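Local atomic coordinates of dihydropteroate synthase (Burkholderia cenocepacia, PDB entry 2Y5S), a protein that probably joins 4-aminobenzoate to 6-hydroxymethyl-7,8-dihydropterin diphosphate, giving 7,8-dihydropteroate and diphosphate in a step of folate biosynthesis. Residues B[60-65]-B[266-271]; B[228-233]-B[259-264]; B[253-258]-B[274-279]. One frame throughout, in Å; residues are numbered along the deposited sequence.

Interaction 1: residues B[60-65]-B[266-271]; sequences ADLLDI and AAIVRV. With 78H (7,8-dihydropteroate), chain P.
D64 and R270 both swing CG anti to the backbone N (chi1 -178° in R270), and R270 then runs fully extended as far as NE, which carries its guanidinium across to the aspartate. The grip is side-on and falls on a single oxygen: NE of R270 donates to OD2 of D64 at 2.7 Å with an N-H...O angle of 158°, and NH2 of R270 reaches the same OD2 of D64 at 3.0 Å along a more bent path. OD2 lies almost exactly in the guanidinium plane, yet the carboxylate is turned nearly perpendicular to it, at 82°; NE meets OD2 on the anti side, tilted out of the carboxylate plane, while NH2 comes nearly along the C-O bond direction. Both residues stand on parallel strands of the TIM barrel, 62-66 and 268-271, with strand 24-30 between them, and the salt bridge spans that middle strand inside the barrel. S101 bonds OD1 of D64 and N122 adds a donor to OD2, so the carboxylate is tied at both oxygens. With its edge taken, the guanidinium offers a face to the bound 7,8-dihydropteroate: N8 of the pterin sits 3.5 Å above the plane, over its centre. Deeper in the barrel the same two strands touch through apolar groups, CD1 of L62 lying 4.3 Å from CG2 of I268, and F20 packs on I268.

Interaction 2: residues B[228-233]-B[259-264]; sequences ILAGMS and LCAVER. With 78H (7,8-dihydropteroate), chain P.
In the beta-alpha-beta crossover that joins strands 229-230 and 268-271 of the TIM barrel through helix 251-263, the outer side of the first strand meets the helix that covers it. The contact is small and wholly apolar. A261 presents its CB to two neighbours: CB of A230 on the strand, at 4.1 Å, and CE of M232 in the loop that follows, closer, at 3.8 Å from CB of A261. M232 sends CG anti to its carbonyl carbon (chi1 -67°), continues straight through chi2 and bends at chi3, which lays the terminal methyl beside the alanine. With methyl groups alone at the interface, the backbones come close, the CA atoms of A230 and A261 standing 6.9 Å apart. The alternate residues serve the pocket: CD2 of L229 lies 3.8 Å from N2 of the pterin, and O of G231 lies 3.2 Å from O4 of the ligand. K235 donates to that same carbonyl of G231 and also bonds the ligand. Around the contact, L210 of helix 204-211 packs on M232, V269 of the neighbouring strand 268-271 touches A261, and helix 274-291 flanks helix 251-263 through L259 and V262.

Interaction 3: residues B[253-258]-B[274-279]; sequences ASVAAA and VAATVD
V255 and A276 meet methyl to methyl, CG2 of the valine standing 3.9 Å from CB of the alanine. The CB of A276 points toward helix 251-263, whereas V255 leaves its own helix at a slant and depends on one branch: with CG1 anti to the backbone N (chi1 172°), CG2 is the methyl turned across the interface. That methyl also rests near the backbone of helix 274-291, 4.4 Å from N of T277. About a turn along helix 251-263, and one residue on in helix 274-291, the roles are exchanged. A258 now aims its CB at the partner helix, and T277, set obliquely, supplies the branch, its CG2 lying 4.1 Å from CB of A258. These are consecutive helices on the outside of the TIM barrel, connected through strand 268-271, and over these segments their axes run the same way, inclined by 43° and 9.6 Å apart at closest approach. T277 also packs on V269 and V271 of that strand, so its side chain lies where the two helices meet the barrel wall. Its two branches divide the work: while CG2 faces the alanine, OG1 bonds back to O of D273, just before the segment. The second subunit reaches this layer too, A252 of that chain packing on A276 and K245 of that chain making a salt bridge with D279.

Interaction 1 lies deepest, inside the barrel, and alone relies on charge: a buried ion pair backed by polar neighbours and facing the pterin. Interaction 2 passes through the wall, with strand 229-230 facing the ligand on one side and helix 251-263 on the other, while interaction 3 belongs to the outer helical layer; both pack small apolar groups. Strand 268-271 ties the three together. It pairs with strand 229-230, follows helix 251-263 and precedes helix 274-291, and N of A267 probably bonds O of I228 at 2.8 Å. Interactions 2 and 3 share helix 251-263, and both adjoin the second subunit, which interaction 1 does not touch.

Interaction 1: residues B[60-65]-B[266-271]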
loop_
_atom_site.group_PDB
_atom_site.type_symbol
_atom_site.label_atom_id
_atom_site.label_comp_id
_atom_site.label_asym_id
_atom_site.label_seq_id
_atom_site.Cartn_x
_atom_site.Cartn_y
_atom_site.Cartn_z
ATOM N N ALA B 60 -10.294 -7.765 11.929
ATOM C CA ALA B 60 -9.807 -9.097 11.543
ATOM C C ALA B 60 -10.988 -9.974 11.133
ATOM O O ALA B 60 -12.009 -10.024 11.839
ATOM C CB ALA B 60 -9.050 -9.744 12.686
ATOM N N ASP B 61 -10.842 -10.673 10.012
ATOM C CA ASP B 61 -11.863 -11.632 9.547
ATOM C C ASP B 61 -11.560 -13.075 9.988
ATOM O O ASP B 61 -12.462 -13.906 10.046
ATOM C CB ASP B 61 -11.942 -11.594 8.027
ATOM C CG ASP B 61 -12.221 -10.216 7.503
ATOM O OD1 ASP B 61 -13.295 -9.678 7.819
ATOM O OD2 ASP B 61 -11.379 -9.678 6.767
ATOM N N LEU B 62 -10.291 -13.374 10.258
ATOM C CA LEU B 62 -9.882 -14.667 10.809
ATOM C C LEU B 62 -8.795 -14.414 11.834
ATOM O O LEU B 62 -8.119 -13.376 11.777
ATOM C CB LEU B 62 -9.312 -15.611 9.738
ATOM C CG LEU B 62 -10.052 -15.920 8.431
ATOM C CD1 LEU B 62 -9.677 -14.856 7.392
ATOM C CD2 LEU B 62 -9.680 -17.330 7.932
ATOM N N LEU B 63 -8.624 -15.377 12.754
ATOM C CA LEU B 63 -7.530 -15.346 13.714
ATOM C C LEU B 63 -6.669 -16.585 13.550
ATOM O O LEU B 63 -7.199 -17.691 13.461
ATOM C CB LEU B 63 -8.060 -15.283 15.151
ATOM C CG LEU B 63 -8.890 -14.045 15.470
ATOM C CD1 LEU B 63 -9.571 -14.206 16.846
ATOM C CD2 LEU B 63 -8.003 -12.801 15.394
ATOM N N ASP B 64 -5.350 -16.396 13.528
ATOM C CA ASP B 64 -4.417 -17.510 13.383
ATOM C C ASP B 64 -3.728 -17.718 14.725
ATOM O O ASP B 64 -3.007 -16.842 15.215
ATOM C CB ASP B 64 -3.406 -17.248 12.251
ATOM C CG ASP B 64 -2.646 -18.524 11.800
ATOM O OD1 ASP B 64 -3.236 -19.625 11.751
ATOM O OD2 ASP B 64 -1.444 -18.426 11.476
ATOM N N ILE B 65 -4.018 -18.860 15.337
ATOM C CA ILE B 65 -3.529 -19.201 16.657
ATOM C C ILE B 65 -2.317 -20.106 16.483
ATOM O O ILE B 65 -2.417 -21.156 15.860
ATOM C CB ILE B 65 -4.582 -19.995 17.471
ATOM C CG1 ILE B 65 -5.880 -19.200 17.666
ATOM C CG2 ILE B 65 -4.003 -20.393 18.825
ATOM C CD1 ILE B 65 -7.046 -20.075 18.134
ATOM N N ALA B 266 -4.573 -12.326 -4.134
ATOM C CA ALA B 266 -4.640 -13.044 -2.831
ATOM C C ALA B 266 -6.045 -12.989 -2.210
ATOM O O ALA B 266 -6.692 -11.913 -2.153
ATOM C CB ALA B 266 -3.628 -12.504 -1.856
ATOM N N ALA B 267 -6.499 -14.143 -1.726
ATOM C CA ALA B 267 -7.785 -14.244 -1.056
ATOM C C ALA B 267 -7.677 -13.793 0.407
ATOM O O ALA B 267 -8.596 -13.163 0.941
ATOM C CB ALA B 267 -8.302 -15.663 -1.123
ATOM N N ILE B 268 -6.573 -14.163 1.050
ATOM C CA ILE B 268 -6.354 -13.881 2.466
ATOM C C ILE B 268 -4.950 -13.340 2.669
ATOM O O ILE B 268 -3.990 -13.865 2.103
ATOM C CB ILE B 268 -6.534 -15.164 3.336
ATOM C CG1 ILE B 268 -7.914 -15.791 3.128
ATOM C CG2 ILE B 268 -6.281 -14.856 4.828
ATOM C CD1 ILE B 268 -8.091 -17.152 3.789
ATOM N N VAL B 269 -4.821 -12.300 3.500
ATOM C CA VAL B 269 -3.523 -11.818 3.904
ATOM C C VAL B 269 -3.381 -11.989 5.435
ATOM O O VAL B 269 -4.293 -11.658 6.213
ATOM C CB VAL B 269 -3.259 -10.361 3.426
ATOM C CG1 VAL B 269 -3.099 -10.300 1.858
ATOM C CG2 VAL B 269 -4.362 -9.385 3.885
ATOM N N ARG B 270 -2.248 -12.564 5.836
ATOM C CA ARG B 270 -1.958 -12.911 7.213
ATOM C C ARG B 270 -1.054 -11.838 7.776
ATOM O O ARG B 270 0.052 -11.646 7.295
ATOM C CB ARG B 270 -1.262 -14.277 7.260
ATOM C CG ARG B 270 -0.933 -14.806 8.624
ATOM C CD ARG B 270 -0.383 -16.243 8.501
ATOM N NE ARG B 270 -0.069 -16.781 9.817
ATOM C CZ ARG B 270 1.053 -16.534 10.489
ATOM N NH1 ARG B 270 2.001 -15.764 9.967
ATOM N NH2 ARG B 270 1.227 -17.063 11.703
ATOM N N VAL B 271 -1.519 -11.124 8.791
ATOM C CA VAL B 271 -0.820 -9.925 9.238
ATOM C C VAL B 271 -0.787 -9.762 10.749
ATOM O O VAL B 271 -1.643 -10.292 11.481
ATOM C CB VAL B 271 -1.469 -8.674 8.615
ATOM C CG1 VAL B 271 -1.550 -8.817 7.082
ATOM C CG2 VAL B 271 -2.886 -8.434 9.213
HETATM O O4 78H P . 3.690 -17.082 5.537
HETATM C C4 78H P . 3.071 -17.873 6.249
HETATM C C5 78H P . 3.463 -18.147 7.576
HETATM N N3 78H P . 1.953 -18.544 5.727
HETATM C C9 78H P . 2.701 -19.087 8.308
HETATM N N5 78H P . 4.504 -17.492 8.150
HETATM C C2 78H P . 1.246 -19.501 6.517
HETATM N N8 78H P . 3.033 -19.395 9.621
HETATM N N1 78H P . 1.637 -19.725 7.781
HETATM C C6 78H P . 4.898 -17.786 9.405
HETATM N N2 78H P . 0.203 -20.174 6.007
HETATM C C7 78H P . 4.286 -18.927 10.224
HETATM C C10 78H P . 6.004 -17.007 10.058
HETATM N N11 78H P . 7.310 -17.554 9.671
HETATM C C15 78H P . 8.247 -16.723 9.234
HETATM C C16 78H P . 8.935 -16.985 8.053
HETATM C C17 78H P . 8.507 -15.567 9.971
HETATM C C18 78H P . 9.902 -16.098 7.615
HETATM C C19 78H P . 9.478 -14.678 9.530
HETATM C C20 78H P . 10.177 -14.947 8.355
HETATM C C21 78H P . 11.224 -13.950 7.850
HETATM O O22 78H P . 11.589 -14.095 6.680
HETATM O O23 78H P . 11.554 -12.983 8.570
#

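Interaction 2: residues B[228-233]-B[259-264]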
loop_
_atom_site.group_PDB
_atom_site.type_symbol
_atom_site.label_atom_id
_atom_site.label_comp_id
_atom_site.label_asym_id
_atom_site.label_seq_id
_atom_site.Cartn_x
_atom_site.Cartn_y
_atom_site.Cartn_z
ATOM N N ILE B 228 -5.545 -18.186 -2.581
ATOM C CA ILE B 228 -4.193 -17.972 -2.060
ATOM C C ILE B 228 -4.237 -17.220 -0.736
ATOM O O ILE B 228 -4.912 -16.176 -0.623
ATOM C CB ILE B 228 -3.359 -17.140 -3.025
ATOM C CG1 ILE B 228 -3.211 -17.865 -4.360
ATOM C CG2 ILE B 228 -1.958 -16.782 -2.430
ATOM C CD1 ILE B 228 -2.622 -16.987 -5.492
ATOM N N LEU B 229 -3.552 -17.788 0.253
ATOM C CA LEU B 229 -3.201 -17.105 1.485
ATOM C C LEU B 229 -1.746 -16.662 1.375
ATOM O O LEU B 229 -0.882 -17.464 1.019
ATOM C CB LEU B 229 -3.389 -18.046 2.668
ATOM C CG LEU B 229 -3.268 -17.457 4.093
ATOM C CD1 LEU B 229 -4.086 -18.348 5.058
ATOM C CD2 LEU B 229 -1.826 -17.350 4.571
ATOM N N ALA B 230 -1.489 -15.387 1.651
ATOM C CA ALA B 230 -0.152 -14.814 1.594
ATOM C C ALA B 230 0.203 -14.216 2.950
ATOM O O ALA B 230 -0.574 -13.480 3.540
ATOM C CB ALA B 230 -0.083 -13.741 0.530
ATOM N N GLY B 231 1.393 -14.535 3.419
ATOM C CA GLY B 231 1.890 -14.016 4.682
ATOM C C GLY B 231 3.278 -13.420 4.520
ATOM O O GLY B 231 4.258 -14.153 4.395
ATOM N N MET B 232 3.367 -12.088 4.539
ATOM C CA MET B 232 4.658 -11.398 4.448
ATOM C C MET B 232 4.958 -10.474 5.610
ATOM O O MET B 232 6.017 -9.849 5.645
ATOM C CB MET B 232 4.677 -10.611 3.152
ATOM C CG MET B 232 4.675 -11.537 1.964
ATOM S SD MET B 232 4.472 -10.647 0.453
ATOM C CE MET B 232 2.727 -10.422 0.533
ATOM N N SER B 233 4.030 -10.421 6.571
ATOM C CA SER B 233 4.032 -9.412 7.626
ATOM C C SER B 233 5.316 -9.418 8.461
ATOM O O SER B 233 5.669 -10.430 9.054
ATOM C CB SER B 233 2.807 -9.604 8.515
ATOM O OG SER B 233 2.771 -8.656 9.578
ATOM N N LEU B 259 -1.092 -5.164 0.287
ATOM C CA LEU B 259 -1.775 -4.545 -0.866
ATOM C C LEU B 259 -1.367 -5.112 -2.201
ATOM O O LEU B 259 -2.209 -5.358 -3.078
ATOM C CB LEU B 259 -1.530 -3.034 -0.893
ATOM C CG LEU B 259 -2.323 -2.218 0.124
ATOM C CD1 LEU B 259 -1.701 -0.822 0.313
ATOM C CD2 LEU B 259 -3.822 -2.132 -0.300
ATOM N N CYS B 260 -0.060 -5.276 -2.393
ATOM C CA CYS B 260 0.458 -5.925 -3.583
ATOM C C CYS B 260 -0.129 -7.325 -3.765
ATOM O O CYS B 260 -0.519 -7.714 -4.867
ATOM C CB CYS B 260 1.981 -6.002 -3.513
ATOM S SG CYS B 260 2.673 -6.740 -4.954
ATOM N N ALA B 261 -0.196 -8.085 -2.683
ATOM C CA ALA B 261 -0.732 -9.439 -2.748
ATOM C C ALA B 261 -2.196 -9.413 -3.166
ATOM O O ALA B 261 -2.606 -10.196 -4.025
ATOM C CB ALA B 261 -0.567 -10.166 -1.417
ATOM N N VAL B 262 -2.994 -8.511 -2.589
ATOM C CA VAL B 262 -4.419 -8.458 -2.972
ATOM C C VAL B 262 -4.574 -7.920 -4.385
ATOM O O VAL B 262 -5.448 -8.360 -5.107
ATOM C CB VAL B 262 -5.327 -7.692 -1.949
ATOM C CG1 VAL B 262 -5.220 -8.354 -0.567
ATOM C CG2 VAL B 262 -5.003 -6.209 -1.875
ATOM N N GLU B 263 -3.705 -6.999 -4.800
ATOM C CA GLU B 263 -3.721 -6.527 -6.183
ATOM C C GLU B 263 -3.454 -7.706 -7.134
ATOM O O GLU B 263 -4.014 -7.779 -8.241
ATOM C CB GLU B 263 -2.685 -5.417 -6.384
ATOM C CG GLU B 263 -2.689 -4.752 -7.781
ATOM C CD GLU B 263 -3.942 -3.931 -8.043
ATOM O OE1 GLU B 263 -4.757 -3.753 -7.113
ATOM O OE2 GLU B 263 -4.115 -3.450 -9.182
ATOM N N ARG B 264 -2.606 -8.627 -6.686
ATOM C CA ARG B 264 -2.265 -9.816 -7.457
ATOM C C ARG B 264 -3.150 -11.040 -7.143
ATOM O O ARG B 264 -2.726 -12.171 -7.364
ATOM C CB ARG B 264 -0.778 -10.156 -7.248
ATOM C CG ARG B 264 0.137 -9.762 -8.406
ATOM C CD ARG B 264 0.219 -8.265 -8.628
ATOM N NE ARG B 264 1.006 -7.615 -7.582
ATOM C CZ ARG B 264 1.331 -6.327 -7.564
ATOM N NH1 ARG B 264 0.965 -5.495 -8.529
ATOM N NH2 ARG B 264 2.028 -5.861 -6.557
HETATM O O4 78H P . 3.690 -17.082 5.537
HETATM C C4 78H P . 3.071 -17.873 6.249
HETATM C C5 78H P . 3.463 -18.147 7.576
HETATM N N3 78H P . 1.953 -18.544 5.727
HETATM C C9 78H P . 2.701 -19.087 8.308
HETATM N N5 78H P . 4.504 -17.492 8.150
HETATM C C2 78H P . 1.246 -19.501 6.517
HETATM N N8 78H P . 3.033 -19.395 9.621
HETATM N N1 78H P . 1.637 -19.725 7.781
HETATM C C6 78H P . 4.898 -17.786 9.405
HETATM N N2 78H P . 0.203 -20.174 6.007
HETATM C C7 78H P . 4.286 -18.927 10.224
HETATM C C10 78H P . 6.004 -17.007 10.058
HETATM N N11 78H P . 7.310 -17.554 9.671
HETATM C C15 78H P . 8.247 -16.723 9.234
HETATM C C16 78H P . 8.935 -16.985 8.053
HETATM C C17 78H P . 8.507 -15.567 9.971
HETATM C C18 78H P . 9.902 -16.098 7.615
HETATM C C19 78H P . 9.478 -14.678 9.530
HETATM C C20 78H P . 10.177 -14.947 8.355
HETATM C C21 78H P . 11.224 -13.950 7.850
HETATM O O22 78H P . 11.589 -14.095 6.680
HETATM O O23 78H P . 11.554 -12.983 8.570
#

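Interaction 3: residues B[253-258]-B[274-279]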
loop_
_atom_site.group_PDB
_atom_site.type_symbol
_atom_site.label_atom_id
_atom_site.label_comp_id
_atom_site.label_asym_id
_atom_site.label_seq_id
_atom_site.Cartn_x
_atom_site.Cartn_y
_atom_site.Cartn_z
ATOM N N ALA B 253 5.944 -1.161 5.296
ATOM C CA ALA B 253 6.357 -2.136 4.294
ATOM C C ALA B 253 5.419 -3.346 4.245
ATOM O O ALA B 253 5.147 -3.869 3.173
ATOM C CB ALA B 253 7.814 -2.576 4.524
ATOM N N SER B 254 4.928 -3.778 5.401
ATOM C CA SER B 254 3.999 -4.927 5.504
ATOM C C SER B 254 2.648 -4.595 4.880
ATOM O O SER B 254 2.089 -5.376 4.111
ATOM C CB SER B 254 3.807 -5.347 6.968
ATOM O OG SER B 254 5.020 -5.740 7.582
ATOM N N VAL B 255 2.143 -3.401 5.163
ATOM C CA VAL B 255 0.945 -2.917 4.478
ATOM C C VAL B 255 1.148 -2.908 2.953
ATOM O O VAL B 255 0.274 -3.376 2.210
ATOM C CB VAL B 255 0.556 -1.516 5.010
ATOM C CG1 VAL B 255 -0.569 -0.903 4.191
ATOM C CG2 VAL B 255 0.151 -1.624 6.477
ATOM N N ALA B 256 2.286 -2.391 2.485
ATOM C CA ALA B 256 2.580 -2.354 1.040
ATOM C C ALA B 256 2.548 -3.757 0.435
ATOM O O ALA B 256 1.952 -3.981 -0.635
ATOM C CB ALA B 256 3.946 -1.660 0.769
ATOM N N ALA B 257 3.143 -4.715 1.136
ATOM C CA ALA B 257 3.190 -6.094 0.654
ATOM C C ALA B 257 1.788 -6.740 0.604
ATOM O O ALA B 257 1.410 -7.400 -0.389
ATOM C CB ALA B 257 4.144 -6.916 1.509
ATOM N N ALA B 258 1.013 -6.537 1.654
ATOM C CA ALA B 258 -0.378 -7.035 1.680
ATOM C C ALA B 258 -1.215 -6.473 0.540
ATOM O O ALA B 258 -1.926 -7.218 -0.152
ATOM C CB ALA B 258 -1.022 -6.747 3.050
ATOM N N VAL B 274 -3.357 -5.325 12.139
ATOM C CA VAL B 274 -4.676 -5.544 11.572
ATOM C C VAL B 274 -5.357 -4.231 11.165
ATOM O O VAL B 274 -5.817 -4.115 10.035
ATOM C CB VAL B 274 -5.580 -6.320 12.540
ATOM C CG1 VAL B 274 -7.017 -6.401 11.980
ATOM C CG2 VAL B 274 -4.987 -7.702 12.782
ATOM N N ALA B 275 -5.412 -3.256 12.075
ATOM C CA ALA B 275 -6.056 -1.969 11.775
ATOM C C ALA B 275 -5.459 -1.324 10.528
ATOM O O ALA B 275 -6.195 -0.778 9.677
ATOM C CB ALA B 275 -5.948 -0.983 12.972
ATOM N N ALA B 276 -4.129 -1.319 10.458
ATOM C CA ALA B 276 -3.436 -0.693 9.348
ATOM C C ALA B 276 -3.724 -1.408 8.040
ATOM O O ALA B 276 -3.913 -0.767 7.006
ATOM C CB ALA B 276 -1.903 -0.627 9.616
ATOM N N THR B 277 -3.758 -2.735 8.078
ATOM C CA THR B 277 -4.062 -3.523 6.888
ATOM C C THR B 277 -5.497 -3.302 6.423
ATOM O O THR B 277 -5.755 -3.111 5.234
ATOM C CB THR B 277 -3.770 -5.028 7.129
ATOM O OG1 THR B 277 -2.413 -5.173 7.574
ATOM C CG2 THR B 277 -3.929 -5.835 5.866
ATOM N N VAL B 278 -6.418 -3.309 7.372
ATOM C CA VAL B 278 -7.823 -3.091 7.091
ATOM C C VAL B 278 -8.080 -1.710 6.473
ATOM O O VAL B 278 -8.776 -1.597 5.460
ATOM C CB VAL B 278 -8.661 -3.307 8.367
ATOM C CG1 VAL B 278 -10.092 -2.779 8.183
ATOM C CG2 VAL B 278 -8.660 -4.843 8.767
ATOM N N ASP B 279 -7.502 -0.676 7.067
ATOM C CA ASP B 279 -7.588 0.692 6.530
ATOM C C ASP B 279 -7.057 0.748 5.093
ATOM O O ASP B 279 -7.710 1.330 4.198
ATOM C CB ASP B 279 -6.823 1.680 7.420
ATOM C CG ASP B 279 -7.579 2.061 8.701
ATOM O OD1 ASP B 279 -8.776 1.718 8.858
ATOM O OD2 ASP B 279 -6.965 2.743 9.563
#